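Thioredoxin reductase (Streptomyces clavuligerus, PDB 4NTD) is a flavoenzyme, HlmI, related to the thioredoxin reductases, that binds FAD and probably forms the disulfide bond of holomycin. Local coordinates at residues V57-G62 against E100-E105; G104-V109 against V122-G127. One frame throughout, in Å; residues are numbered along the deposited sequence.

Interaction 1: residues V57-G62 against E100-E105; sequences VLVDSG and EFIRGE. With FAD (flavin-adenine dinucleotide), chain C.
Strands 56-60 and 100-103 belong to a beta-alpha-beta unit of the FAD-binding Rossmann fold, with helix 83-96 between them, and here they pair in parallel where the adenosine ribose is held. Leu58, paired with Phe101, bonds to the residues on either side of it: its N donates to Glu100 O (2.8 Å) and its O accepts from Ile102 N. Asp60 continues the ladder, its N bonding to Ile102 O, while Gly104 N meets Asp60 O from above the carbonyl plane as strand 100-103 ends. On the face of Leu58 and Phe101, Leu58 CD1 lies over the ring, 3.9 Å from the Phe101 centroid, a CH-pi contact 15° off the ring normal; the two side chains run side by side, with Val94 of helix 83-96 against both. On the other face, Val57 CG1 touches Ile102 CD1 at 4.0 Å. At the C-terminal end, Asp60 has CG anti to its N (chi1 177°), which carries the carboxylate to the ribose: OD1 accepts from FAD O3B (2.7 Å) and also from Ala38 N, while OD2 takes Gly62 N at 2.9 Å in an Asx turn. Ser61 OG shares a hydrogen bond with FAD O2B (2.7 Å). In the conformer described, Arg103 lays one guanidinium face against Gly62 CA, and a water joins its NH2 to Gly62 O. An acidic residue ending the second strand and gripping a ribose hydroxyl is the classic signature of dinucleotide-binding Rossmann folds.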
loop_
_atom_site.group_PDB
_atom_site.type_symbol
_atom_site.label_atom_id
_atom_site.label_comp_id
_atom_site.label_asym_id
_atom_site.label_seq_id
_atom_site.Cartn_x
_atom_site.Cartn_y
_atom_site.Cartn_z
ATOM N N VAL A 57 12.912 5.674 -16.535
ATOM C CA VAL A 57 12.746 7.108 -16.758
ATOM C C VAL A 57 11.386 7.513 -16.196
ATOM O O VAL A 57 10.374 6.887 -16.508
ATOM C CB VAL A 57 12.817 7.477 -18.255
ATOM C CG1 VAL A 57 12.584 8.972 -18.453
ATOM C CG2 VAL A 57 14.157 7.063 -18.846
ATOM N N LEU A 58 11.370 8.540 -15.351
ATOM C CA LEU A 58 10.121 9.112 -14.860
ATOM C C LEU A 58 9.832 10.402 -15.608
ATOM O O LEU A 58 10.731 11.222 -15.798
ATOM C CB LEU A 58 10.196 9.416 -13.365
ATOM C CG LEU A 58 10.443 8.227 -12.436
ATOM C CD1 LEU A 58 11.924 8.081 -12.111
ATOM C CD2 LEU A 58 9.611 8.369 -11.170
ATOM N N VAL A 59 8.582 10.569 -16.033
ATOM C CA VAL A 59 8.113 11.824 -16.615
ATOM C C VAL A 59 6.981 12.341 -15.728
ATOM O O VAL A 59 5.986 11.643 -15.523
ATOM C CB VAL A 59 7.606 11.643 -18.061
ATOM C CG1 VAL A 59 7.279 12.994 -18.684
ATOM C CG2 VAL A 59 8.637 10.906 -18.908
ATOM N N ASP A 60 7.143 13.549 -15.193
ATOM C CA ASP A 60 6.181 14.108 -14.239
ATOM C C ASP A 60 5.936 15.593 -14.491
ATOM O O ASP A 60 6.879 16.362 -14.664
ATOM C CB ASP A 60 6.672 13.906 -12.807
ATOM C CG ASP A 60 5.740 14.522 -11.784
ATOM O OD1 ASP A 60 4.705 13.900 -11.468
ATOM O OD2 ASP A 60 6.039 15.633 -11.303
ATOM N N SER A 61 4.665 15.989 -14.484
ATOM C CA SER A 61 4.275 17.359 -14.830
ATOM C C SER A 61 4.257 18.340 -13.645
ATOM O O SER A 61 3.950 19.519 -13.829
ATOM C CB SER A 61 2.915 17.354 -15.538
ATOM O OG SER A 61 1.903 16.797 -14.722
ATOM N N GLY A 62 4.577 17.860 -12.445
ATOM C CA GLY A 62 4.801 18.730 -11.284
ATOM C C GLY A 62 3.560 19.248 -10.577
ATOM O O GLY A 62 3.584 20.340 -10.008
ATOM N N GLU A 100 16.186 8.183 -14.079
ATOM C CA GLU A 100 16.268 9.521 -14.655
ATOM C C GLU A 100 14.914 10.219 -14.644
ATOM O O GLU A 100 13.882 9.587 -14.859
ATOM C CB GLU A 100 16.825 9.432 -16.071
ATOM C CG GLU A 100 18.266 8.951 -16.098
ATOM C CD GLU A 100 18.812 8.820 -17.499
ATOM O OE1 GLU A 100 18.453 7.842 -18.187
ATOM O OE2 GLU A 100 19.608 9.688 -17.911
ATOM N N PHE A 101 14.934 11.525 -14.380
ATOM C CA PHE A 101 13.721 12.332 -14.278
ATOM C C PHE A 101 13.621 13.343 -15.416
ATOM O O PHE A 101 14.611 13.980 -15.789
ATOM C CB PHE A 101 13.700 13.105 -12.958
ATOM C CG PHE A 101 13.295 12.286 -11.766
ATOM C CD1 PHE A 101 11.960 12.209 -11.382
ATOM C CD2 PHE A 101 14.248 11.624 -11.005
ATOM C CE1 PHE A 101 11.584 11.467 -10.274
ATOM C CE2 PHE A 101 13.878 10.883 -9.894
ATOM C CZ PHE A 101 12.544 10.804 -9.528
ATOM N N ILE A 102 12.412 13.485 -15.950
ATOM C CA ILE A 102 12.070 14.570 -16.857
ATOM C C ILE A 102 10.849 15.285 -16.290
ATOM O O ILE A 102 9.858 14.634 -15.942
ATOM C CB ILE A 102 11.715 14.049 -18.269
ATOM C CG1 ILE A 102 12.892 13.274 -18.874
ATOM C CG2 ILE A 102 11.307 15.203 -19.184
ATOM C CD1 ILE A 102 12.576 12.591 -20.189
ATOM N N ARG A 103 10.920 16.609 -16.171
ATOM C CA ARG A 103 9.734 17.389 -15.839
ATOM C C ARG A 103 9.038 17.774 -17.138
ATOM O O ARG A 103 9.529 18.618 -17.884
ATOM C CB ARG A 103 10.070 18.639 -15.030
ATOM C CG ARG A 103 8.824 19.397 -14.599
ATOM C CD ARG A 103 9.142 20.645 -13.799
ATOM N NE ARG A 103 7.963 21.498 -13.646
ATOM C CZ ARG A 103 7.287 21.636 -12.511
ATOM N NH1 ARG A 103 7.685 20.990 -11.425
ATOM N NH2 ARG A 103 6.225 22.431 -12.455
ATOM N N GLY A 104 7.901 17.139 -17.402
ATOM C CA GLY A 104 7.146 17.355 -18.629
ATOM C C GLY A 104 5.827 16.613 -18.580
ATOM O O GLY A 104 5.475 16.026 -17.554
ATOM N N GLU A 105 5.103 16.637 -19.695
ATOM C CA GLU A 105 3.780 16.031 -19.778
ATOM C C GLU A 105 3.734 15.014 -20.909
ATOM O O GLU A 105 4.004 15.348 -22.062
ATOM C CB GLU A 105 2.710 17.106 -20.003
ATOM C CG GLU A 105 1.287 16.556 -20.030
ATOM C CD GLU A 105 0.220 17.620 -20.222
ATOM O OE1 GLU A 105 0.514 18.824 -20.073
ATOM O OE2 GLU A 105 -0.933 17.244 -20.521
HETATM P PA FAD C . -0.336 12.335 -7.166
HETATM O O1A FAD C . 0.356 12.477 -5.836
HETATM O O2A FAD C . -1.433 13.307 -7.508
HETATM O O5B FAD C . 0.780 12.414 -8.313
HETATM C C5B FAD C . 0.416 12.299 -9.683
HETATM C C4B FAD C . 1.498 12.965 -10.515
HETATM O O4B FAD C . 1.294 12.656 -11.892
HETATM C C3B FAD C . 1.475 14.487 -10.394
HETATM O O3B FAD C . 2.739 14.975 -9.925
HETATM C C2B FAD C . 1.166 14.982 -11.798
HETATM O O2B FAD C . 1.877 16.181 -12.124
HETATM C C1B FAD C . 1.608 13.815 -12.664
HETATM N N9A FAD C . 0.963 13.692 -13.990
HETATM C C8A FAD C . -0.356 13.621 -14.245
HETATM N N7A FAD C . -0.575 13.482 -15.575
HETATM C C5A FAD C . 0.622 13.456 -16.185
HETATM C C6A FAD C . 1.113 13.329 -17.572
HETATM N N6A FAD C . 0.239 13.207 -18.596
HETATM N N1A FAD C . 2.452 13.346 -17.776
HETATM C C2A FAD C . 3.333 13.472 -16.760
HETATM N N3A FAD C . 2.950 13.587 -15.473
HETATM C C4A FAD C . 1.636 13.586 -15.133
HETATM N N1 FAD C . -3.360 11.956 1.561
HETATM C C2 FAD C . -2.731 11.604 2.706
HETATM O O2 FAD C . -2.344 10.424 2.821
HETATM N N3 FAD C . -2.514 12.473 3.711
HETATM C C4 FAD C . -2.904 13.759 3.639
HETATM O O4 FAD C . -2.694 14.540 4.588
HETATM C C4X FAD C . -3.591 14.230 2.413
HETATM N N5 FAD C . -4.022 15.506 2.249
HETATM C C5X FAD C . -4.661 15.879 1.108
HETATM C C6 FAD C . -5.092 17.194 0.966
HETATM C C7 FAD C . -5.747 17.612 -0.188
HETATM C C7M FAD C . -6.206 19.044 -0.320
HETATM C C8 FAD C . -5.988 16.644 -1.288
HETATM C C8M FAD C . -6.704 17.072 -2.543
HETATM C C9 FAD C . -5.561 15.327 -1.155
HETATM C C9A FAD C . -4.906 14.901 0.004
HETATM N N10 FAD C . -4.457 13.565 0.164
HETATM C C10 FAD C . -3.800 13.217 1.357
HETATM C "C1'" FAD C . -4.633 12.528 -0.861
HETATM C "C2'" FAD C . -3.407 12.525 -1.775
HETATM O "O2'" FAD C . -3.454 13.676 -2.630
HETATM C "C3'" FAD C . -3.339 11.262 -2.633
HETATM O "O3'" FAD C . -3.366 10.110 -1.782
HETATM C "C4'" FAD C . -2.081 11.189 -3.498
HETATM O "O4'" FAD C . -1.860 12.416 -4.202
HETATM C "C5'" FAD C . -2.173 10.069 -4.527
HETATM O "O5'" FAD C . -0.868 9.801 -5.032
HETATM P P FAD C . -0.621 9.470 -6.584
HETATM O O1P FAD C . -1.687 8.521 -7.057
HETATM O O2P FAD C . 0.838 9.120 -6.734
HETATM O O3P FAD C . -0.954 10.854 -7.362
HETATM O O HOH W 1 5.481 22.479 -9.671
#

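Interaction 2: residues G104-V109 against V122-G127; sequences GEVDDV and VRLVGG. With FAD (flavin-adenine dinucleotide), chain C.
Asp108 holds CG anti to its N (chi1 -171°), while Arg123 turns CG anti to its carbonyl carbon (chi1 -59°) and then runs extended to NE, which brings the two side chains alongside each other. In the conformer described they form a salt bridge, Asp108 OD2 to Arg123 NH1 at 2.7 Å: OD2 meets the guanidinium edge nearly in its plane, through NH1 alone in this pairing, and the carboxylate and guanidinium planes are only 12° apart, although the hydrogen bond itself is bent. Arg123 NH2 has a second acidic partner in Glu110. An asparagine in place of Asp108 would probably weaken this pairing, leaving the arginine charge to Glu110 and its end freer to turn. Behind the ion pair, Arg123 N donates to Asp108 O (2.9 Å), and Arg123 O receives Asp107 N at 2.9 Å and, weakly, Asp108 N. Two residues thus face one, and the register shifts by one. Beyond this bulge Val125 N closes on Glu105 O at 2.8 Å, nearly in line with the carbonyl, and a water links Glu105 N to Val125 O. Val125 CG2 rests against Asp107 CB (3.8 Å). On the buried side, Val106 and Val122 cross at about a right angle, their CG1 atoms 3.7 Å apart. Val106 also reads the cofactor's adenine with its backbone: its N donates to FAD N1A (3.0 Å) and its O accepts from FAD N6A (2.9 Å). A type II turn from Leu124 to Gly127 then leads on toward strand 129-132. Strands 106-112 and 119-124 form a beta hairpin interrupted by a classic beta bulge, part of a three-stranded antiparallel sheet beside the FAD-binding Rossmann core.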
loop_
_atom_site.group_PDB
_atom_site.type_symbol
_atom_site.label_atom_id
_atom_site.label_comp_id
_atom_site.label_asym_id
_atom_site.label_seq_id
_atom_site.Cartn_x
_atom_site.Cartn_y
_atom_site.Cartn_z
ATOM N N GLY A 104 7.901 17.139 -17.402
ATOM C CA GLY A 104 7.146 17.355 -18.629
ATOM C C GLY A 104 5.827 16.613 -18.580
ATOM O O GLY A 104 5.475 16.026 -17.554
ATOM N N GLU A 105 5.103 16.637 -19.695
ATOM C CA GLU A 105 3.780 16.031 -19.778
ATOM C C GLU A 105 3.734 15.014 -20.909
ATOM O O GLU A 105 4.004 15.348 -22.062
ATOM C CB GLU A 105 2.710 17.106 -20.003
ATOM C CG GLU A 105 1.287 16.556 -20.030
ATOM C CD GLU A 105 0.220 17.620 -20.222
ATOM O OE1 GLU A 105 0.514 18.824 -20.073
ATOM O OE2 GLU A 105 -0.933 17.244 -20.521
ATOM N N VAL A 106 3.389 13.773 -20.573
ATOM C CA VAL A 106 3.166 12.740 -21.578
ATOM C C VAL A 106 1.788 12.964 -22.186
ATOM O O VAL A 106 0.802 13.072 -21.455
ATOM C CB VAL A 106 3.227 11.325 -20.966
ATOM C CG1 VAL A 106 2.902 10.268 -22.017
ATOM C CG2 VAL A 106 4.597 11.069 -20.349
ATOM N N ASP A 107 1.712 13.043 -23.512
ATOM C CA ASP A 107 0.417 13.195 -24.176
ATOM C C ASP A 107 0.033 12.013 -25.074
ATOM O O ASP A 107 -1.059 12.007 -25.636
ATOM C CB ASP A 107 0.346 14.524 -24.938
ATOM C CG ASP A 107 1.143 14.519 -26.223
ATOM O OD1 ASP A 107 2.100 13.728 -26.352
ATOM O OD2 ASP A 107 0.806 15.328 -27.112
ATOM N N ASP A 108 0.907 11.014 -25.195
ATOM C CA ASP A 108 0.568 9.797 -25.936
ATOM C C ASP A 108 1.445 8.613 -25.533
ATOM O O ASP A 108 2.640 8.773 -25.279
ATOM C CB ASP A 108 0.690 10.033 -27.448
ATOM C CG ASP A 108 0.144 8.876 -28.270
ATOM O OD1 ASP A 108 -0.947 8.365 -27.944
ATOM O OD2 ASP A 108 0.803 8.479 -29.252
ATOM N N VAL A 109 0.829 7.434 -25.468
ATOM C CA VAL A 109 1.546 6.169 -25.317
ATOM C C VAL A 109 0.986 5.193 -26.353
ATOM O O VAL A 109 -0.220 4.951 -26.389
ATOM C CB VAL A 109 1.383 5.571 -23.903
ATOM C CG1 VAL A 109 2.201 4.292 -23.762
ATOM C CG2 VAL A 109 1.797 6.581 -22.841
ATOM N N VAL A 122 6.506 6.381 -25.804
ATOM C CA VAL A 122 5.954 7.417 -24.936
ATOM C C VAL A 122 6.330 8.769 -25.534
ATOM O O VAL A 122 7.508 9.030 -25.770
ATOM C CB VAL A 122 6.510 7.292 -23.504
ATOM C CG1 VAL A 122 5.999 8.421 -22.618
ATOM C CG2 VAL A 122 6.136 5.939 -22.912
ATOM N N ARG A 123 5.327 9.613 -25.777
ATOM C CA ARG A 123 5.534 10.909 -26.425
ATOM C C ARG A 123 5.132 12.049 -25.492
ATOM O O ARG A 123 4.063 12.013 -24.876
ATOM C CB ARG A 123 4.740 10.982 -27.736
ATOM C CG ARG A 123 5.122 9.905 -28.746
ATOM C CD ARG A 123 4.348 10.022 -30.053
ATOM N NE ARG A 123 4.767 9.007 -31.019
ATOM C CZ ARG A 123 4.069 7.914 -31.315
ATOM N NH1 ARG A 123 2.901 7.688 -30.731
ATOM N NH2 ARG A 123 4.538 7.048 -32.203
ATOM N N LEU A 124 6.000 13.057 -25.389
ATOM C CA LEU A 124 5.764 14.219 -24.532
ATOM C C LEU A 124 5.251 15.404 -25.337
ATOM O O LEU A 124 5.517 15.517 -26.536
ATOM C CB LEU A 124 7.053 14.646 -23.820
ATOM C CG LEU A 124 7.484 13.882 -22.568
ATOM C CD1 LEU A 124 7.770 12.422 -22.874
ATOM C CD2 LEU A 124 8.704 14.551 -21.953
ATOM N N VAL A 125 4.534 16.296 -24.659
ATOM C CA VAL A 125 4.189 17.595 -25.226
ATOM C C VAL A 125 5.505 18.296 -25.569
ATOM O O VAL A 125 6.410 18.365 -24.736
ATOM C CB VAL A 125 3.372 18.461 -24.241
ATOM C CG1 VAL A 125 3.121 19.847 -24.823
ATOM C CG2 VAL A 125 2.050 17.787 -23.895
ATOM N N GLY A 126 5.617 18.784 -26.801
ATOM C CA GLY A 126 6.859 19.386 -27.282
ATOM C C GLY A 126 7.579 18.545 -28.322
ATOM O O GLY A 126 8.325 19.083 -29.138
ATOM N N GLY A 127 7.381 17.227 -28.284
ATOM C CA GLY A 127 7.908 16.341 -29.328
ATOM C C GLY A 127 8.874 15.247 -28.902
ATOM O O GLY A 127 9.147 14.339 -29.686
HETATM P PA FAD C . -0.336 12.335 -7.166
HETATM O O1A FAD C . 0.356 12.477 -5.836
HETATM O O2A FAD C . -1.433 13.307 -7.508
HETATM O O5B FAD C . 0.780 12.414 -8.313
HETATM C C5B FAD C . 0.416 12.299 -9.683
HETATM C C4B FAD C . 1.498 12.965 -10.515
HETATM O O4B FAD C . 1.294 12.656 -11.892
HETATM C C3B FAD C . 1.475 14.487 -10.394
HETATM O O3B FAD C . 2.739 14.975 -9.925
HETATM C C2B FAD C . 1.166 14.982 -11.798
HETATM O O2B FAD C . 1.877 16.181 -12.124
HETATM C C1B FAD C . 1.608 13.815 -12.664
HETATM N N9A FAD C . 0.963 13.692 -13.990
HETATM C C8A FAD C . -0.356 13.621 -14.245
HETATM N N7A FAD C . -0.575 13.482 -15.575
HETATM C C5A FAD C . 0.622 13.456 -16.185
HETATM C C6A FAD C . 1.113 13.329 -17.572
HETATM N N6A FAD C . 0.239 13.207 -18.596
HETATM N N1A FAD C . 2.452 13.346 -17.776
HETATM C C2A FAD C . 3.333 13.472 -16.760
HETATM N N3A FAD C . 2.950 13.587 -15.473
HETATM C C4A FAD C . 1.636 13.586 -15.133
HETATM N N1 FAD C . -3.360 11.956 1.561
HETATM C C2 FAD C . -2.731 11.604 2.706
HETATM O O2 FAD C . -2.344 10.424 2.821
HETATM N N3 FAD C . -2.514 12.473 3.711
HETATM C C4 FAD C . -2.904 13.759 3.639
HETATM O O4 FAD C . -2.694 14.540 4.588
HETATM C C4X FAD C . -3.591 14.230 2.413
HETATM N N5 FAD C . -4.022 15.506 2.249
HETATM C C5X FAD C . -4.661 15.879 1.108
HETATM C C6 FAD C . -5.092 17.194 0.966
HETATM C C7 FAD C . -5.747 17.612 -0.188
HETATM C C7M FAD C . -6.206 19.044 -0.320
HETATM C C8 FAD C . -5.988 16.644 -1.288
HETATM C C8M FAD C . -6.704 17.072 -2.543
HETATM C C9 FAD C . -5.561 15.327 -1.155
HETATM C C9A FAD C . -4.906 14.901 0.004
HETATM N N10 FAD C . -4.457 13.565 0.164
HETATM C C10 FAD C . -3.800 13.217 1.357
HETATM C "C1'" FAD C . -4.633 12.528 -0.861
HETATM C "C2'" FAD C . -3.407 12.525 -1.775
HETATM O "O2'" FAD C . -3.454 13.676 -2.630
HETATM C "C3'" FAD C . -3.339 11.262 -2.633
HETATM O "O3'" FAD C . -3.366 10.110 -1.782
HETATM C "C4'" FAD C . -2.081 11.189 -3.498
HETATM O "O4'" FAD C . -1.860 12.416 -4.202
HETATM C "C5'" FAD C . -2.173 10.069 -4.527
HETATM O "O5'" FAD C . -0.868 9.801 -5.032
HETATM P P FAD C . -0.621 9.470 -6.584
HETATM O O1P FAD C . -1.687 8.521 -7.057
HETATM O O2P FAD C . 0.838 9.120 -6.734
HETATM O O3P FAD C . -0.954 10.854 -7.362
HETATM O O HOH W 2 6.363 18.194 -21.835
#

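How the interactions relate
Gly104 and Glu105 belong to both contacts, so the chain leaves the parallel sheet of interaction 1 and enters the antiparallel sheet of interaction 2 within a few residues. The two sheets pack through apolar groups: Val59 CG1 lies 3.7 Å from Val106 CG2, and Ile102 CG2 and Val59 CG1 both meet Leu124 CD2. Each contact is partly buried: Val57, Leu58 and Val59 in the first and Val106, Val109, Val122 and Leu124 in the second are buried, while Arg103, Glu105, Asp107 and Val125 lie at the surface. Their polar chemistry differs: interaction 1 offers side-chain oxygens to the ribose and has a water-linked arginine, whereas interaction 2 meets the adenine through main-chain atoms and carries a salt bridge. Both line the adenosine part of the FAD pocket.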